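Local structure of protein argonaute (Marinitoga piezophila, 5I4A) at residues V269-K274 with V608-P613; K435-K440 with I602-R607; S324-A329 with S417-M422. The protein uses short RNA guides with a 5'-hydroxyl end to bind complementary single-stranded DNA or RNA targets and cleave them, probably with two divalent metal ions. One frame throughout, in Å; residues are numbered along the deposited sequence.

Contact 1: residues V269-K274 with V608-P613; sequences VIYKFK and VAHSTP. With nucleotides of chain B.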
loop_
_atom_site.group_PDB
_atom_site.type_symbol
_atom_site.label_atom_id
_atom_site.label_comp_id
_atom_site.label_asym_id
_atom_site.label_seq_id
_atom_site.Cartn_x
_atom_site.Cartn_y
_atom_site.Cartn_z
ATOM N N VAL A 269 -2.851 -20.509 -10.082
ATOM C CA VAL A 269 -2.346 -20.814 -8.744
ATOM C C VAL A 269 -3.162 -21.964 -8.171
ATOM O O VAL A 269 -4.368 -21.824 -7.930
ATOM C CB VAL A 269 -2.398 -19.586 -7.822
ATOM C CG1 VAL A 269 -1.785 -19.915 -6.467
ATOM C CG2 VAL A 269 -1.685 -18.404 -8.462
ATOM N N ILE A 270 -2.504 -23.096 -7.938
ATOM C CA ILE A 270 -3.130 -24.284 -7.371
ATOM C C ILE A 270 -2.576 -24.491 -5.969
ATOM O O ILE A 270 -1.354 -24.507 -5.773
ATOM C CB ILE A 270 -2.882 -25.527 -8.244
ATOM C CG1 ILE A 270 -3.414 -25.308 -9.660
ATOM C CG2 ILE A 270 -3.531 -26.755 -7.617
ATOM C CD1 ILE A 270 -4.924 -25.254 -9.750
ATOM N N TYR A 271 -3.472 -24.652 -5.001
ATOM C CA TYR A 271 -3.090 -24.927 -3.624
ATOM C C TYR A 271 -3.046 -26.433 -3.388
ATOM O O TYR A 271 -3.948 -27.163 -3.806
ATOM C CB TYR A 271 -4.076 -24.279 -2.650
ATOM C CG TYR A 271 -4.162 -22.769 -2.733
ATOM C CD1 TYR A 271 -4.954 -22.148 -3.693
ATOM C CD2 TYR A 271 -3.467 -21.965 -1.838
ATOM C CE1 TYR A 271 -5.041 -20.771 -3.765
ATOM C CE2 TYR A 271 -3.549 -20.586 -1.903
ATOM C CZ TYR A 271 -4.336 -19.995 -2.868
ATOM O OH TYR A 271 -4.419 -18.624 -2.934
ATOM N N LYS A 272 -1.988 -26.891 -2.719
ATOM C CA LYS A 272 -1.836 -28.295 -2.343
ATOM C C LYS A 272 -2.188 -28.453 -0.868
ATOM O O LYS A 272 -1.466 -27.962 0.005
ATOM C CB LYS A 272 -0.416 -28.792 -2.609
ATOM C CG LYS A 272 -0.167 -29.300 -4.022
ATOM C CD LYS A 272 1.225 -29.914 -4.145
ATOM C CE LYS A 272 1.205 -31.428 -3.949
ATOM N NZ LYS A 272 0.603 -31.842 -2.651
ATOM N N PHE A 273 -3.286 -29.144 -0.593
ATOM C CA PHE A 273 -3.682 -29.482 0.763
ATOM C C PHE A 273 -3.269 -30.927 1.056
ATOM O O PHE A 273 -2.511 -31.543 0.299
ATOM C CB PHE A 273 -5.183 -29.242 0.932
ATOM C CG PHE A 273 -5.617 -27.858 0.537
ATOM C CD1 PHE A 273 -5.240 -26.759 1.294
ATOM C CD2 PHE A 273 -6.395 -27.653 -0.591
ATOM C CE1 PHE A 273 -5.629 -25.480 0.930
ATOM C CE2 PHE A 273 -6.792 -26.378 -0.958
ATOM C CZ PHE A 273 -6.408 -25.289 -0.195
ATOM N N LYS A 274 -3.762 -31.484 2.165
ATOM C CA LYS A 274 -3.367 -32.842 2.526
ATOM C C LYS A 274 -4.010 -33.872 1.605
ATOM O O LYS A 274 -3.330 -34.765 1.088
ATOM C CB LYS A 274 -3.722 -33.135 3.983
ATOM C CG LYS A 274 -3.411 -34.564 4.422
ATOM C CD LYS A 274 -3.143 -34.654 5.916
ATOM C CE LYS A 274 -3.475 -36.036 6.462
ATOM N NZ LYS A 274 -4.941 -36.193 6.685
ATOM N N VAL A 608 1.614 -17.513 -1.057
ATOM C CA VAL A 608 2.257 -18.523 -0.221
ATOM C C VAL A 608 1.724 -18.524 1.201
ATOM O O VAL A 608 2.068 -19.416 1.984
ATOM C CB VAL A 608 3.789 -18.338 -0.194
ATOM C CG1 VAL A 608 4.362 -18.503 -1.587
ATOM C CG2 VAL A 608 4.151 -16.985 0.388
ATOM N N ALA A 609 0.896 -17.544 1.554
ATOM C CA ALA A 609 0.197 -17.541 2.828
ATOM C C ALA A 609 -1.128 -16.818 2.643
ATOM O O ALA A 609 -1.296 -16.012 1.723
ATOM C CB ALA A 609 1.024 -16.876 3.934
ATOM N N HIS A 610 -2.072 -17.131 3.524
ATOM C CA HIS A 610 -3.360 -16.460 3.588
ATOM C C HIS A 610 -3.631 -16.050 5.027
ATOM O O HIS A 610 -3.323 -16.797 5.959
ATOM C CB HIS A 610 -4.506 -17.366 3.090
ATOM C CG HIS A 610 -4.675 -17.375 1.601
ATOM N ND1 HIS A 610 -5.685 -16.688 0.963
ATOM C CD2 HIS A 610 -3.967 -17.994 0.627
ATOM C CE1 HIS A 610 -5.591 -16.880 -0.341
ATOM N NE2 HIS A 610 -4.556 -17.667 -0.572
ATOM N N SER A 611 -4.195 -14.854 5.203
ATOM C CA SER A 611 -4.726 -14.483 6.510
ATOM C C SER A 611 -5.987 -15.282 6.816
ATOM O O SER A 611 -6.141 -15.832 7.913
ATOM C CB SER A 611 -5.008 -12.981 6.555
ATOM O OG SER A 611 -5.947 -12.679 7.570
ATOM N N THR A 612 -6.860 -15.400 5.828
ATOM C CA THR A 612 -8.018 -16.271 5.863
ATOM C C THR A 612 -8.141 -16.854 4.453
ATOM O O THR A 612 -7.610 -16.309 3.547
ATOM C CB THR A 612 -9.356 -15.659 6.265
ATOM O OG1 THR A 612 -9.888 -14.928 5.177
ATOM C CG2 THR A 612 -9.233 -14.784 7.495
ATOM N N PRO A 613 -8.844 -17.950 4.272
ATOM C CA PRO A 613 -9.017 -18.506 2.918
ATOM C C PRO A 613 -9.924 -17.680 2.019
ATOM O O PRO A 613 -9.967 -17.943 0.812
ATOM C CB PRO A 613 -9.619 -19.894 3.175
ATOM C CG PRO A 613 -9.290 -20.210 4.591
ATOM C CD PRO A 613 -9.279 -18.900 5.311
ATOM P P U B 3 -7.891 -11.058 11.733
ATOM O OP1 U B 3 -6.434 -11.139 12.006
ATOM O OP2 U B 3 -8.599 -9.775 11.946
ATOM O "O5'" U B 3 -8.123 -11.500 10.226
ATOM C "C5'" U B 3 -8.301 -10.532 9.210
ATOM C "C4'" U B 3 -8.788 -11.161 7.933
ATOM O "O4'" U B 3 -10.189 -11.525 8.061
ATOM C "C3'" U B 3 -8.742 -10.258 6.715
ATOM O "O3'" U B 3 -7.464 -10.249 6.107
ATOM C "C2'" U B 3 -9.826 -10.835 5.819
ATOM O "O2'" U B 3 -9.347 -11.976 5.129
ATOM C "C1'" U B 3 -10.865 -11.281 6.847
ATOM N N1 U B 3 -11.878 -10.230 7.089
ATOM C C2 U B 3 -12.778 -9.933 6.079
ATOM O O2 U B 3 -12.792 -10.493 4.997
ATOM N N3 U B 3 -13.675 -8.940 6.387
ATOM C C4 U B 3 -13.764 -8.236 7.566
ATOM O O4 U B 3 -14.634 -7.372 7.689
ATOM C C5 U B 3 -12.801 -8.601 8.558
ATOM C C6 U B 3 -11.913 -9.562 8.288
#
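A single bond between two buried aromatic side chains, Tyr-271 OH to His-610 NE2 at 2.6 Å, carries this whole contact between linker L2 and the PIWI domain. The hydroxyl meets the imidazole at its edge, in the plane of the ring, and either partner could be the donor. The two rings are turned 58° against each other, an oblique pairing in which Tyr-271 CE2 comes 3.6 Å from His-610 CD2. The backbones stay far apart, the nearest CA atoms being those of Tyr-271 and Val-608, so it takes two long side chains to bridge the space. Tyr-271 suits this place because its ring also packs edge-to-face with Phe-432, while its OH has a second partner in Arg-607. His-610 uses both nitrogens: ND1 donates to Thr-615 O and, weakly, to Thr-612 O. Just beyond it the loop reaches the guide RNA. Thr-612 holds OG1 between its backbone N and carbonyl carbon (chi1 77°), which puts the hydroxyl 3.0 Å from O2' of U3 of chain B; its CG2 lies 3.4 Å from O4' of the same sugar. A bond to a 2'-hydroxyl is one that a deoxyribose could not make, consistent with an RNA guide. ND1 on backbone carbonyls and NE2 on the phenol fix the rotation of the imidazole, in a chain of polar groups running from Arg-607 through Tyr-271 to the guide-binding loop.

Contact 2: residues K435-K440 with I602-R607; sequences KKMEDK and IYLLTR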
loop_
_atom_site.group_PDB
_atom_site.type_symbol
_atom_site.label_atom_id
_atom_site.label_comp_id
_atom_site.label_asym_id
_atom_site.label_seq_id
_atom_site.Cartn_x
_atom_site.Cartn_y
_atom_site.Cartn_z
ATOM N N LYS A 435 1.671 -25.442 -5.532
ATOM C CA LYS A 435 2.143 -26.493 -6.427
ATOM C C LYS A 435 3.375 -26.044 -7.204
ATOM O O LYS A 435 4.334 -26.809 -7.363
ATOM C CB LYS A 435 1.022 -26.900 -7.381
ATOM C CG LYS A 435 1.150 -28.306 -7.928
ATOM C CD LYS A 435 0.033 -28.616 -8.911
ATOM C CE LYS A 435 0.051 -30.083 -9.302
ATOM N NZ LYS A 435 1.441 -30.546 -9.561
ATOM N N LYS A 436 3.376 -24.796 -7.676
ATOM C CA LYS A 436 4.489 -24.271 -8.455
ATOM C C LYS A 436 5.658 -23.809 -7.596
ATOM O O LYS A 436 6.744 -23.567 -8.136
ATOM C CB LYS A 436 4.005 -23.117 -9.337
ATOM C CG LYS A 436 3.034 -23.553 -10.421
ATOM C CD LYS A 436 2.555 -22.383 -11.265
ATOM C CE LYS A 436 1.825 -22.881 -12.510
ATOM N NZ LYS A 436 1.297 -21.764 -13.343
ATOM N N MET A 437 5.469 -23.677 -6.283
ATOM C CA MET A 437 6.551 -23.308 -5.381
ATOM C C MET A 437 7.233 -24.504 -4.732
ATOM O O MET A 437 8.225 -24.315 -4.017
ATOM C CB MET A 437 6.033 -22.370 -4.282
ATOM C CG MET A 437 5.610 -20.997 -4.776
ATOM S SD MET A 437 6.982 -20.056 -5.468
ATOM C CE MET A 437 7.978 -19.771 -4.009
ATOM N N GLU A 438 6.742 -25.723 -4.967
ATOM C CA GLU A 438 7.262 -26.886 -4.254
ATOM C C GLU A 438 8.742 -27.123 -4.540
ATOM O O GLU A 438 9.445 -27.710 -3.713
ATOM C CB GLU A 438 6.432 -28.121 -4.612
ATOM C CG GLU A 438 6.778 -29.368 -3.810
ATOM C CD GLU A 438 5.657 -30.392 -3.794
ATOM O OE1 GLU A 438 4.588 -30.107 -4.372
ATOM O OE2 GLU A 438 5.841 -31.479 -3.201
ATOM N N ASP A 439 9.253 -26.664 -5.677
ATOM C CA ASP A 439 10.657 -26.893 -5.991
ATOM C C ASP A 439 11.490 -25.623 -5.892
ATOM O O ASP A 439 12.529 -25.524 -6.551
ATOM C CB ASP A 439 10.783 -27.503 -7.398
ATOM C CG ASP A 439 10.225 -26.594 -8.513
ATOM O OD1 ASP A 439 9.421 -25.691 -8.235
ATOM O OD2 ASP A 439 10.595 -26.778 -9.689
ATOM N N LYS A 440 11.061 -24.654 -5.081
ATOM C CA LYS A 440 11.749 -23.372 -4.957
ATOM C C LYS A 440 12.401 -23.176 -3.589
ATOM O O LYS A 440 12.614 -22.036 -3.170
ATOM C CB LYS A 440 10.791 -22.211 -5.242
ATOM C CG LYS A 440 10.073 -22.298 -6.579
ATOM C CD LYS A 440 11.059 -22.420 -7.725
ATOM C CE LYS A 440 10.375 -22.211 -9.066
ATOM N NZ LYS A 440 9.209 -23.117 -9.260
ATOM N N ILE A 602 7.423 -14.031 -7.997
ATOM C CA ILE A 602 6.989 -12.881 -7.209
ATOM C C ILE A 602 5.472 -12.878 -7.074
ATOM O O ILE A 602 4.928 -12.577 -6.004
ATOM C CB ILE A 602 7.516 -11.577 -7.836
ATOM C CG1 ILE A 602 9.038 -11.499 -7.683
ATOM C CG2 ILE A 602 6.842 -10.362 -7.211
ATOM C CD1 ILE A 602 9.669 -10.391 -8.467
ATOM N N TYR A 603 4.766 -13.229 -8.150
ATOM C CA TYR A 603 3.311 -13.315 -8.078
ATOM C C TYR A 603 2.871 -14.451 -7.163
ATOM O O TYR A 603 1.945 -14.285 -6.359
ATOM C CB TYR A 603 2.721 -13.495 -9.475
ATOM C CG TYR A 603 1.211 -13.555 -9.477
ATOM C CD1 TYR A 603 0.454 -12.395 -9.375
ATOM C CD2 TYR A 603 0.544 -14.766 -9.573
ATOM C CE1 TYR A 603 -0.924 -12.441 -9.372
ATOM C CE2 TYR A 603 -0.837 -14.822 -9.570
ATOM C CZ TYR A 603 -1.565 -13.656 -9.472
ATOM O OH TYR A 603 -2.939 -13.698 -9.469
ATOM N N LEU A 604 3.515 -15.614 -7.275
ATOM C CA LEU A 604 3.181 -16.728 -6.392
ATOM C C LEU A 604 3.422 -16.369 -4.934
ATOM O O LEU A 604 2.726 -16.877 -4.048
ATOM C CB LEU A 604 3.991 -17.970 -6.772
ATOM C CG LEU A 604 3.704 -18.628 -8.125
ATOM C CD1 LEU A 604 4.825 -19.576 -8.503
ATOM C CD2 LEU A 604 2.370 -19.363 -8.107
ATOM N N LEU A 605 4.387 -15.485 -4.665
ATOM C CA LEU A 605 4.634 -15.052 -3.293
ATOM C C LEU A 605 3.424 -14.355 -2.682
ATOM O O LEU A 605 3.289 -14.320 -1.453
ATOM C CB LEU A 605 5.848 -14.126 -3.239
ATOM C CG LEU A 605 7.213 -14.815 -3.309
ATOM C CD1 LEU A 605 8.325 -13.782 -3.280
ATOM C CD2 LEU A 605 7.354 -15.803 -2.161
ATOM N N THR A 606 2.543 -13.786 -3.507
ATOM C CA THR A 606 1.324 -13.186 -2.975
ATOM C C THR A 606 0.338 -14.226 -2.454
ATOM O O THR A 606 -0.664 -13.851 -1.835
ATOM C CB THR A 606 0.636 -12.325 -4.041
ATOM O OG1 THR A 606 -0.065 -13.170 -4.964
ATOM C CG2 THR A 606 1.662 -11.489 -4.803
ATOM N N ARG A 607 0.597 -15.515 -2.683
ATOM C CA ARG A 607 -0.313 -16.574 -2.277
ATOM C C ARG A 607 0.325 -17.636 -1.395
ATOM O O ARG A 607 -0.362 -18.591 -1.022
ATOM C CB ARG A 607 -0.914 -17.268 -3.510
ATOM C CG ARG A 607 -1.655 -16.346 -4.461
ATOM C CD ARG A 607 -2.987 -15.882 -3.883
ATOM N NE ARG A 607 -3.824 -15.287 -4.917
ATOM C CZ ARG A 607 -4.643 -15.981 -5.701
ATOM N NH1 ARG A 607 -4.743 -17.297 -5.557
ATOM N NH2 ARG A 607 -5.363 -15.361 -6.628
#
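Met-437 and Leu-604 slide past one another in opposite directions, joining the turn after strand 433-434 to the last part of helix 595-605. Leu-604 is the side chain to follow. Its CB lies 3.9 Å from Met-437 SD and 4.0 Å from Met-437 CG. CG stands anti to the carbonyl carbon (chi1 -67°), and from it the CD1 branch enters the notch between two neighbouring residues, 3.7 Å from Lys-436 CB and 3.8 Å from Met-437 SD. Lys-436 thus lends the apolar root of its side chain, while its extended chain carries the amino group away toward Asn-268 O, a weak bond. Met-437 is bent at chi2 and chi3, so its thioether folds against the helix and CE ends 4.4 Å from Leu-605 CD2. The flexible methionine can follow the uneven surface left by two leucines; an alanine here would probably leave Leu-604 CB and Leu-605 CD2 without their partner and open a gap under the helix. The turn itself, type I from Met-437 to Lys-440, is clamped by Lys-440 NZ, which donates to Lys-436 O at 2.7 Å and forms a salt bridge with Asp-439 OD1 at 2.8 Å. Around this apolar seam, Tyr-445 of strand 443-452 touches both Met-437 and Leu-605, and Leu-434 of strand 433-434 packs on Leu-604, so the end of the helix rests on two strands that flank the turn.

Contact 3: residues S324-A329 with S417-M422; sequences SVFYRA and SYVYKM. With nucleotides of chain B.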
loop_
_atom_site.group_PDB
_atom_site.type_symbol
_atom_site.label_atom_id
_atom_site.label_comp_id
_atom_site.label_asym_id
_atom_site.label_seq_id
_atom_site.Cartn_x
_atom_site.Cartn_y
_atom_site.Cartn_z
ATOM N N SER A 324 -19.770 -28.663 17.335
ATOM C CA SER A 324 -20.107 -27.351 16.803
ATOM C C SER A 324 -19.291 -27.038 15.557
ATOM O O SER A 324 -18.404 -27.804 15.175
ATOM C CB SER A 324 -19.867 -26.270 17.855
ATOM O OG SER A 324 -18.478 -26.068 18.067
ATOM N N VAL A 325 -19.586 -25.905 14.921
ATOM C CA VAL A 325 -18.822 -25.475 13.754
ATOM C C VAL A 325 -17.359 -25.251 14.120
ATOM O O VAL A 325 -16.461 -25.477 13.297
ATOM C CB VAL A 325 -19.464 -24.214 13.138
ATOM C CG1 VAL A 325 -19.603 -23.118 14.186
ATOM C CG2 VAL A 325 -18.676 -23.725 11.933
ATOM N N PHE A 326 -17.086 -24.825 15.357
ATOM C CA PHE A 326 -15.703 -24.637 15.790
ATOM C C PHE A 326 -14.942 -25.959 15.789
ATOM O O PHE A 326 -13.804 -26.034 15.308
ATOM C CB PHE A 326 -15.669 -23.995 17.181
ATOM C CG PHE A 326 -14.280 -23.736 17.698
ATOM C CD1 PHE A 326 -13.644 -22.533 17.442
ATOM C CD2 PHE A 326 -13.612 -24.696 18.442
ATOM C CE1 PHE A 326 -12.365 -22.295 17.913
ATOM C CE2 PHE A 326 -12.333 -24.463 18.913
ATOM C CZ PHE A 326 -11.711 -23.262 18.651
ATOM N N TYR A 327 -15.553 -27.015 16.337
ATOM C CA TYR A 327 -14.880 -28.310 16.395
ATOM C C TYR A 327 -14.819 -28.977 15.027
ATOM O O TYR A 327 -13.853 -29.684 14.728
ATOM C CB TYR A 327 -15.580 -29.232 17.393
ATOM C CG TYR A 327 -15.384 -28.837 18.838
ATOM C CD1 TYR A 327 -14.256 -29.242 19.541
ATOM C CD2 TYR A 327 -16.330 -28.065 19.501
ATOM C CE1 TYR A 327 -14.074 -28.885 20.864
ATOM C CE2 TYR A 327 -16.156 -27.704 20.823
ATOM C CZ TYR A 327 -15.025 -28.117 21.500
ATOM O OH TYR A 327 -14.846 -27.764 22.818
ATOM N N ARG A 328 -15.839 -28.781 14.193
ATOM C CA ARG A 328 -15.791 -29.335 12.844
ATOM C C ARG A 328 -14.724 -28.641 12.009
ATOM O O ARG A 328 -14.040 -29.287 11.207
ATOM C CB ARG A 328 -17.161 -29.226 12.173
ATOM C CG ARG A 328 -18.260 -30.008 12.884
ATOM C CD ARG A 328 -19.457 -30.264 11.978
ATOM N NE ARG A 328 -19.998 -29.039 11.401
ATOM C CZ ARG A 328 -20.850 -28.234 12.027
ATOM N NH1 ARG A 328 -21.254 -28.521 13.255
ATOM N NH2 ARG A 328 -21.293 -27.140 11.424
ATOM N N ALA A 329 -14.558 -27.329 12.192
ATOM C CA ALA A 329 -13.507 -26.607 11.481
ATOM C C ALA A 329 -12.127 -27.118 11.874
ATOM O O ALA A 329 -11.262 -27.318 11.014
ATOM C CB ALA A 329 -13.619 -25.108 11.753
ATOM N N SER A 417 -12.785 -19.109 9.689
ATOM C CA SER A 417 -11.610 -18.268 9.471
ATOM C C SER A 417 -10.782 -18.126 10.740
ATOM O O SER A 417 -9.547 -18.168 10.699
ATOM C CB SER A 417 -12.056 -16.896 8.980
ATOM O OG SER A 417 -12.632 -16.988 7.690
ATOM N N TYR A 418 -11.456 -17.933 11.873
ATOM C CA TYR A 418 -10.784 -17.810 13.162
ATOM C C TYR A 418 -9.936 -19.044 13.458
ATOM O O TYR A 418 -8.779 -18.931 13.884
ATOM C CB TYR A 418 -11.843 -17.580 14.239
ATOM C CG TYR A 418 -11.357 -17.154 15.604
ATOM C CD1 TYR A 418 -10.356 -16.200 15.755
ATOM C CD2 TYR A 418 -11.940 -17.677 16.750
ATOM C CE1 TYR A 418 -9.932 -15.804 17.015
ATOM C CE2 TYR A 418 -11.529 -17.285 18.005
ATOM C CZ TYR A 418 -10.525 -16.351 18.136
ATOM O OH TYR A 418 -10.116 -15.968 19.391
ATOM N N VAL A 419 -10.486 -20.237 13.211
ATOM C CA VAL A 419 -9.728 -21.463 13.445
ATOM C C VAL A 419 -8.586 -21.588 12.444
ATOM O O VAL A 419 -7.502 -22.080 12.777
ATOM C CB VAL A 419 -10.657 -22.690 13.395
ATOM C CG1 VAL A 419 -9.865 -23.969 13.640
ATOM C CG2 VAL A 419 -11.772 -22.557 14.419
ATOM N N TYR A 420 -8.813 -21.154 11.201
ATOM C CA TYR A 420 -7.739 -21.157 10.215
ATOM C C TYR A 420 -6.576 -20.286 10.674
ATOM O O TYR A 420 -5.410 -20.691 10.590
ATOM C CB TYR A 420 -8.266 -20.681 8.857
ATOM C CG TYR A 420 -7.202 -20.650 7.784
ATOM C CD1 TYR A 420 -6.366 -19.546 7.634
ATOM C CD2 TYR A 420 -7.023 -21.727 6.927
ATOM C CE1 TYR A 420 -5.383 -19.520 6.663
ATOM C CE2 TYR A 420 -6.047 -21.708 5.950
ATOM C CZ TYR A 420 -5.230 -20.601 5.822
ATOM O OH TYR A 420 -4.256 -20.576 4.851
ATOM N N LYS A 421 -6.880 -19.073 11.146
ATOM C CA LYS A 421 -5.840 -18.176 11.639
ATOM C C LYS A 421 -5.037 -18.825 12.760
ATOM O O LYS A 421 -3.805 -18.715 12.802
ATOM C CB LYS A 421 -6.465 -16.867 12.123
ATOM C CG LYS A 421 -5.474 -15.916 12.770
ATOM C CD LYS A 421 -6.136 -14.630 13.222
ATOM C CE LYS A 421 -5.090 -13.628 13.677
ATOM N NZ LYS A 421 -5.668 -12.298 14.043
ATOM N N MET A 422 -5.722 -19.508 13.679
ATOM C CA MET A 422 -5.029 -20.207 14.758
ATOM C C MET A 422 -4.051 -21.234 14.207
ATOM O O MET A 422 -2.895 -21.306 14.643
ATOM C CB MET A 422 -6.044 -20.873 15.683
ATOM C CG MET A 422 -6.886 -19.903 16.481
ATOM S SD MET A 422 -8.059 -20.781 17.523
ATOM C CE MET A 422 -8.856 -19.413 18.347
ATOM P P A B 2 -12.490 -9.607 14.829
ATOM O OP1 A B 2 -12.941 -8.598 13.842
ATOM O OP2 A B 2 -13.476 -10.245 15.735
ATOM O "O5'" A B 2 -11.751 -10.751 14.005
ATOM C "C5'" A B 2 -11.102 -11.835 14.654
ATOM C "C4'" A B 2 -10.726 -12.900 13.659
ATOM O "O4'" A B 2 -11.935 -13.540 13.171
ATOM C "C3'" A B 2 -10.036 -12.394 12.402
ATOM O "O3'" A B 2 -8.642 -12.204 12.569
ATOM C "C2'" A B 2 -10.403 -13.448 11.369
ATOM O "O2'" A B 2 -9.612 -14.616 11.530
ATOM C "C1'" A B 2 -11.835 -13.773 11.784
ATOM N N9 A B 2 -12.807 -12.892 11.111
ATOM C C8 A B 2 -13.506 -11.846 11.658
ATOM N N7 A B 2 -14.305 -11.238 10.813
ATOM C C5 A B 2 -14.112 -11.935 9.625
ATOM C C6 A B 2 -14.664 -11.789 8.341
ATOM N N6 A B 2 -15.563 -10.851 8.022
ATOM N N1 A B 2 -14.253 -12.647 7.381
ATOM C C2 A B 2 -13.354 -13.586 7.698
ATOM N N3 A B 2 -12.766 -13.816 8.871
ATOM C C4 A B 2 -13.194 -12.950 9.798
ATOM P P U B 3 -7.891 -11.058 11.733
ATOM O OP1 U B 3 -6.434 -11.139 12.006
ATOM O OP2 U B 3 -8.599 -9.775 11.946
ATOM O "O5'" U B 3 -8.123 -11.500 10.226
ATOM C "C5'" U B 3 -8.301 -10.532 9.210
ATOM C "C4'" U B 3 -8.788 -11.161 7.933
ATOM O "O4'" U B 3 -10.189 -11.525 8.061
ATOM C "C3'" U B 3 -8.742 -10.258 6.715
ATOM O "O3'" U B 3 -7.464 -10.249 6.107
ATOM C "C2'" U B 3 -9.826 -10.835 5.819
ATOM O "O2'" U B 3 -9.347 -11.976 5.129
ATOM C "C1'" U B 3 -10.865 -11.281 6.847
ATOM N N1 U B 3 -11.878 -10.230 7.089
ATOM C C2 U B 3 -12.778 -9.933 6.079
ATOM O O2 U B 3 -12.792 -10.493 4.997
ATOM N N3 U B 3 -13.675 -8.940 6.387
ATOM C C4 U B 3 -13.764 -8.236 7.566
ATOM O O4 U B 3 -14.634 -7.372 7.689
ATOM C C5 U B 3 -12.801 -8.601 8.558
ATOM C C6 U B 3 -11.913 -9.562 8.288
#
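Two helices of the Mid domain, 325-333 and 412-424, pack together here, and the second of them also carries residues that hold the guide RNA near its 5' end. Val-419 is at the centre of the contact. Its CG2 lies 3.6 Å from Phe-326 CE1, approaching the ring obliquely, and 4.1 Å from Ala-329 CB. Phe-326 has its CG anti to the backbone N (chi1 -179°), a setting that swings the ring from the flank of its helix over to the valine; Phe-319 meets the same ring edge-to-face, and Val-338 and Phe-340 of strand 337-340 also touch it. Ala-329, one turn on, is small enough to let the helices come close, the CA atoms of Ala-329 and Val-419 being 6.7 Å apart. Ser-324 begins helix 325-333 as its N-cap, its OG accepting a weak bond from Phe-326 N. Away from Val-419, the other helix turns to the RNA. Ser-417 CB rests 3.2 Å from N3 of A2 of chain B, and Tyr-418 CD1 lies 3.9 Å from C4' of its sugar. Lys-421, fully extended, sends NZ to OP1 of U3 of chain B, modelled at 2.5 Å, so short that the exact length is doubtful, and weakly to O3' of A2; Leu-638 O also accepts from this amino group. Helix 412-424 is therefore two-sided: aliphatic and aromatic carbon seats it in the domain, while the lysine, presumably charged, would offset part of the phosphate's negative charge and binds backbone atoms that every nucleotide shares, whatever its base.

From the N terminus, the chain first lays down 269-274 in linker L2, and contact 1 closes only when it returns at 608-613 in the PIWI domain. Both other contacts fall within that long loop, one after the other: contact 3 joins two Mid-domain helices, and contact 2 then opens just past strand 433-434 and closes at the end of helix 595-605. None cross. Contacts 1 and 2 touch, through Tyr-271 with Arg-607 and the backbone pair Ile-270 and Lys-435; contacts 1 and 3 touch where Tyr-420 packs on His-610, Ser-611 and Pro-613. Contact 1 thus stands between contacts 2 and 3, which do not touch each other.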